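Local coordinates for protein glycosyl hydrolase, family 38 (Enterococcus faecalis, PDB 5KBP) that probably hydrolyses alpha-linked mannose residues from glycans, as an alpha-mannosidase of glycoside hydrolase family 38, at residues Q853-K861 against P886-F897. Numbering follows the deposited sequence.
With SO4 (sulfate ion), chain I.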
loop_
_atom_site.group_PDB
_atom_site.type_symbol
_atom_site.label_atom_id
_atom_site.label_comp_id
_atom_site.label_asym_id
_atom_site.label_seq_id
_atom_site.Cartn_x
_atom_site.Cartn_y
_atom_site.Cartn_z
ATOM N N GLN A 853 40.012 8.548 -19.314
ATOM C CA GLN A 853 40.594 8.994 -20.570
ATOM C C GLN A 853 39.511 9.503 -21.510
ATOM O O GLN A 853 38.351 9.090 -21.436
ATOM C CB GLN A 853 41.373 7.866 -21.256
ATOM C CG GLN A 853 42.744 7.592 -20.663
ATOM C CD GLN A 853 42.676 6.829 -19.357
ATOM O OE1 GLN A 853 43.232 7.258 -18.346
ATOM N NE2 GLN A 853 41.998 5.688 -19.372
ATOM N N ASN A 854 39.907 10.414 -22.398
ATOM C CA ASN A 854 39.030 10.844 -23.478
ATOM C C ASN A 854 38.911 9.724 -24.503
ATOM O O ASN A 854 39.913 9.300 -25.089
ATOM C CB ASN A 854 39.574 12.114 -24.130
ATOM C CG ASN A 854 39.605 13.293 -23.177
ATOM O OD1 ASN A 854 38.635 14.043 -23.068
ATOM N ND2 ASN A 854 40.725 13.464 -22.483
ATOM N N ILE A 855 37.692 9.236 -24.713
ATOM C CA ILE A 855 37.458 8.132 -25.640
ATOM C C ILE A 855 36.537 8.612 -26.756
ATOM O O ILE A 855 35.750 9.547 -26.550
ATOM C CB ILE A 855 36.871 6.911 -24.914
ATOM C CG1 ILE A 855 35.448 7.202 -24.435
ATOM C CG2 ILE A 855 37.754 6.511 -23.740
ATOM C CD1 ILE A 855 34.810 6.049 -23.701
ATOM N N PRO A 856 36.607 8.024 -27.950
ATOM C CA PRO A 856 35.671 8.408 -29.012
ATOM C C PRO A 856 34.263 7.930 -28.693
ATOM O O PRO A 856 34.062 6.814 -28.207
ATOM C CB PRO A 856 36.233 7.707 -30.254
ATOM C CG PRO A 856 36.987 6.539 -29.709
ATOM C CD PRO A 856 37.570 7.004 -28.404
ATOM N N CYS A 857 33.282 8.791 -28.966
ATOM C CA CYS A 857 31.889 8.457 -28.661
ATOM C C CYS A 857 30.994 9.174 -29.675
ATOM O O CYS A 857 30.591 10.320 -29.467
ATOM C CB CYS A 857 31.525 8.830 -27.231
ATOM S SG CYS A 857 29.937 8.170 -26.672
ATOM N N GLU A 858 30.691 8.479 -30.768
ATOM C CA GLU A 858 29.745 8.946 -31.772
ATOM C C GLU A 858 28.529 8.030 -31.766
ATOM O O GLU A 858 28.669 6.806 -31.860
ATOM C CB GLU A 858 30.384 8.978 -33.163
ATOM N N LEU A 859 27.344 8.621 -31.649
ATOM C CA LEU A 859 26.093 7.879 -31.573
ATOM C C LEU A 859 25.259 8.170 -32.812
ATOM O O LEU A 859 25.104 9.333 -33.201
ATOM C CB LEU A 859 25.316 8.250 -30.308
ATOM C CG LEU A 859 24.059 7.441 -29.979
ATOM C CD1 LEU A 859 24.422 6.026 -29.548
ATOM C CD2 LEU A 859 23.238 8.136 -28.906
ATOM N N HIS A 860 24.722 7.119 -33.427
ATOM C CA HIS A 860 23.949 7.246 -34.652
ATOM C C HIS A 860 22.617 6.524 -34.516
ATOM O O HIS A 860 22.510 5.498 -33.837
ATOM C CB HIS A 860 24.712 6.689 -35.861
ATOM C CG HIS A 860 25.902 7.506 -36.254
ATOM N ND1 HIS A 860 25.812 8.603 -37.083
ATOM C CD2 HIS A 860 27.214 7.383 -35.937
ATOM C CE1 HIS A 860 27.014 9.122 -37.259
ATOM N NE2 HIS A 860 27.882 8.400 -36.573
ATOM N N LYS A 861 21.602 7.075 -35.177
ATOM C CA LYS A 861 20.270 6.482 -35.253
ATOM C C LYS A 861 19.905 6.355 -36.726
ATOM O O LYS A 861 19.624 7.361 -37.387
ATOM C CB LYS A 861 19.244 7.329 -34.501
ATOM C CG LYS A 861 17.793 6.975 -34.806
ATOM C CD LYS A 861 16.834 7.812 -33.974
ATOM C CE LYS A 861 15.471 7.935 -34.642
ATOM N NZ LYS A 861 14.886 6.613 -34.990
ATOM N N PRO A 886 35.022 14.004 -28.609
ATOM C CA PRO A 886 35.337 12.834 -27.783
ATOM C C PRO A 886 34.696 12.932 -26.407
ATOM O O PRO A 886 34.505 14.020 -25.858
ATOM C CB PRO A 886 36.867 12.862 -27.694
ATOM C CG PRO A 886 37.239 14.287 -27.976
ATOM C CD PRO A 886 36.228 14.768 -28.970
ATOM N N LEU A 887 34.354 11.772 -25.855
ATOM C CA LEU A 887 33.752 11.716 -24.530
ATOM C C LEU A 887 34.814 12.001 -23.476
ATOM O O LEU A 887 35.811 11.277 -23.377
ATOM C CB LEU A 887 33.109 10.352 -24.301
ATOM C CG LEU A 887 32.194 10.217 -23.083
ATOM C CD1 LEU A 887 31.078 11.247 -23.137
ATOM C CD2 LEU A 887 31.623 8.811 -23.009
ATOM N N ARG A 888 34.608 13.059 -22.698
ATOM C CA ARG A 888 35.580 13.454 -21.696
ATOM C C ARG A 888 35.565 12.474 -20.523
ATOM O O ARG A 888 34.589 11.748 -20.321
ATOM C CB ARG A 888 35.290 14.877 -21.223
ATOM C CG ARG A 888 35.475 15.922 -22.313
ATOM C CD ARG A 888 35.365 17.335 -21.768
ATOM N NE ARG A 888 34.022 17.637 -21.287
ATOM C CZ ARG A 888 33.040 18.096 -22.057
ATOM N NH1 ARG A 888 31.848 18.347 -21.536
ATOM N NH2 ARG A 888 33.250 18.302 -23.350
ATOM N N PRO A 889 36.652 12.420 -19.750
ATOM C CA PRO A 889 36.707 11.487 -18.614
ATOM C C PRO A 889 35.575 11.724 -17.624
ATOM O O PRO A 889 35.358 12.844 -17.154
ATOM C CB PRO A 889 38.076 11.776 -17.984
ATOM C CG PRO A 889 38.542 13.067 -18.595
ATOM C CD PRO A 889 37.940 13.100 -19.956
ATOM N N PHE A 890 34.849 10.646 -17.316
ATOM C CA PHE A 890 33.748 10.664 -16.353
ATOM C C PHE A 890 32.641 11.629 -16.770
ATOM O O PHE A 890 31.891 12.131 -15.928
ATOM C CB PHE A 890 34.243 10.997 -14.943
ATOM C CG PHE A 890 35.354 10.106 -14.463
ATOM C CD1 PHE A 890 35.096 8.798 -14.087
ATOM C CD2 PHE A 890 36.653 10.579 -14.377
ATOM C CE1 PHE A 890 36.115 7.975 -13.642
ATOM C CE2 PHE A 890 37.676 9.762 -13.931
ATOM C CZ PHE A 890 37.406 8.459 -13.563
ATOM N N GLU A 891 32.523 11.895 -18.068
ATOM C CA GLU A 891 31.477 12.779 -18.556
ATOM C C GLU A 891 30.154 12.031 -18.655
ATOM O O GLU A 891 30.109 10.876 -19.083
ATOM C CB GLU A 891 31.845 13.355 -19.923
ATOM C CG GLU A 891 30.886 14.432 -20.406
ATOM C CD GLU A 891 31.007 14.708 -21.891
ATOM O OE1 GLU A 891 29.960 14.763 -22.569
ATOM O OE2 GLU A 891 32.144 14.867 -22.379
ATOM N N ILE A 892 29.080 12.698 -18.250
ATOM C CA ILE A 892 27.723 12.195 -18.424
ATOM C C ILE A 892 27.155 12.911 -19.644
ATOM O O ILE A 892 26.750 14.075 -19.564
ATOM C CB ILE A 892 26.862 12.424 -17.181
ATOM C CG1 ILE A 892 27.567 11.889 -15.933
ATOM C CG2 ILE A 892 25.507 11.757 -17.350
ATOM C CD1 ILE A 892 26.899 12.309 -14.642
ATOM N N ARG A 893 27.129 12.224 -20.780
ATOM C CA ARG A 893 26.694 12.820 -22.035
ATOM C C ARG A 893 25.265 12.403 -22.354
ATOM O O ARG A 893 24.893 11.238 -22.191
ATOM C CB ARG A 893 27.627 12.419 -23.179
ATOM C CG ARG A 893 27.297 13.083 -24.506
ATOM C CD ARG A 893 28.444 12.952 -25.492
ATOM N NE ARG A 893 29.618 13.713 -25.076
ATOM C CZ ARG A 893 30.742 13.793 -25.780
ATOM N NH1 ARG A 893 30.848 13.155 -26.938
ATOM N NH2 ARG A 893 31.762 14.509 -25.327
ATOM N N THR A 894 24.468 13.368 -22.811
ATOM C CA THR A 894 23.080 13.140 -23.186
ATOM C C THR A 894 22.858 13.638 -24.606
ATOM O O THR A 894 23.200 14.781 -24.926
ATOM C CB THR A 894 22.119 13.846 -22.223
ATOM O OG1 THR A 894 22.403 13.441 -20.878
ATOM C CG2 THR A 894 20.677 13.496 -22.556
ATOM N N TRP A 895 22.287 12.785 -25.451
ATOM C CA TRP A 895 22.011 13.113 -26.840
ATOM C C TRP A 895 20.545 13.491 -27.029
ATOM O O TRP A 895 19.683 13.187 -26.199
ATOM C CB TRP A 895 22.357 11.937 -27.757
ATOM C CG TRP A 895 23.821 11.636 -27.872
ATOM C CD1 TRP A 895 24.662 12.027 -28.873
ATOM C CD2 TRP A 895 24.614 10.865 -26.961
ATOM N NE1 TRP A 895 25.929 11.553 -28.640
ATOM C CE2 TRP A 895 25.927 10.836 -27.471
ATOM C CE3 TRP A 895 24.341 10.199 -25.762
ATOM C CZ2 TRP A 895 26.964 10.166 -26.827
ATOM C CZ3 TRP A 895 25.374 9.537 -25.123
ATOM C CH2 TRP A 895 26.669 9.527 -25.655
ATOM N N ARG A 896 20.273 14.161 -28.146
ATOM C CA ARG A 896 18.918 14.494 -28.559
ATOM C C ARG A 896 18.797 14.274 -30.057
ATOM O O ARG A 896 19.575 14.836 -30.833
ATOM C CB ARG A 896 18.556 15.944 -28.216
ATOM C CG ARG A 896 17.271 16.413 -28.883
ATOM C CD ARG A 896 17.165 17.929 -28.930
ATOM N NE ARG A 896 16.774 18.502 -27.646
ATOM C CZ ARG A 896 16.457 19.782 -27.470
ATOM N NH1 ARG A 896 16.482 20.621 -28.496
ATOM N NH2 ARG A 896 16.111 20.222 -26.268
ATOM N N PHE A 897 17.827 13.455 -30.459
ATOM C CA PHE A 897 17.535 13.190 -31.865
ATOM C C PHE A 897 16.183 13.808 -32.196
ATOM O O PHE A 897 15.154 13.382 -31.662
ATOM C CB PHE A 897 17.533 11.690 -32.154
ATOM C CG PHE A 897 18.884 11.039 -32.021
ATOM C CD1 PHE A 897 19.322 10.558 -30.798
ATOM C CD2 PHE A 897 19.710 10.901 -33.124
ATOM C CE1 PHE A 897 20.563 9.957 -30.676
ATOM C CE2 PHE A 897 20.951 10.299 -33.009
ATOM C CZ PHE A 897 21.379 9.828 -31.783
HETATM S S SO4 I . 41.675 4.340 -16.150
HETATM O O1 SO4 I . 42.010 3.347 -15.134
HETATM O O2 SO4 I . 41.156 3.670 -17.338
HETATM O O3 SO4 I . 42.877 5.091 -16.502
HETATM O O4 SO4 I . 40.667 5.257 -15.625
#
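Leu859 CD2 packs on Trp895 and Phe897, and Cys857 SG meets the rim of Trp895, in the C-terminal beta-sandwich domain of the family 38 fold, where 853-861 runs alongside the last strand, 892-897, in the same direction. Leu859 can be followed outward: CB lies 3.8 Å from Trp895 NE1, CG nears Phe897 CZ, and CD2 touches both rings. With CG anti to the backbone N (chi1 -173°), the chain drops between the two aromatics. CD2 makes a CH-pi contact over the five-membered ring of Trp895, 3.8 Å from its centroid, and meets the edge of Phe897 in the ring plane at CE1. Arg893 CG lies over the opposite face of the indole, toward its rim; the buried NE1 of Trp895 has no polar partner in the model. Cys857 SG sits at the edge of the six-membered ring, 3.6 Å from Trp895 CZ2, while Lys861 CB lies over a face of Phe897 and its NZ leaves to form a salt bridge with Glu330. Val845 and Trp831, from strands 843-849 and 829-836, also pack on Leu859.

At the other end Ile855 and Leu887 form a single antiparallel, hydrogen-bonded bridge: Leu887 N donates to Ile855 O at 2.7 Å, and Ile855 N to Leu887 O at 3.1 Å. Their side chains lie side by side, and Leu887 CB also packs against Cys857 CB. On the 886-897 side, Arg893 grips Glu891 side-on, NE to OE1 at 2.7 Å and NH2 to OE2; NH2 also reaches Pro886 O, and NH1 bonds to Ala885 O. Glu891 OE2 takes a further bond from Arg888 N, tying the last residue of the type II turn 888-891 back to its first. Beside that turn, Asn854 OD1 rests against Pro889 CD at 3.3 Å.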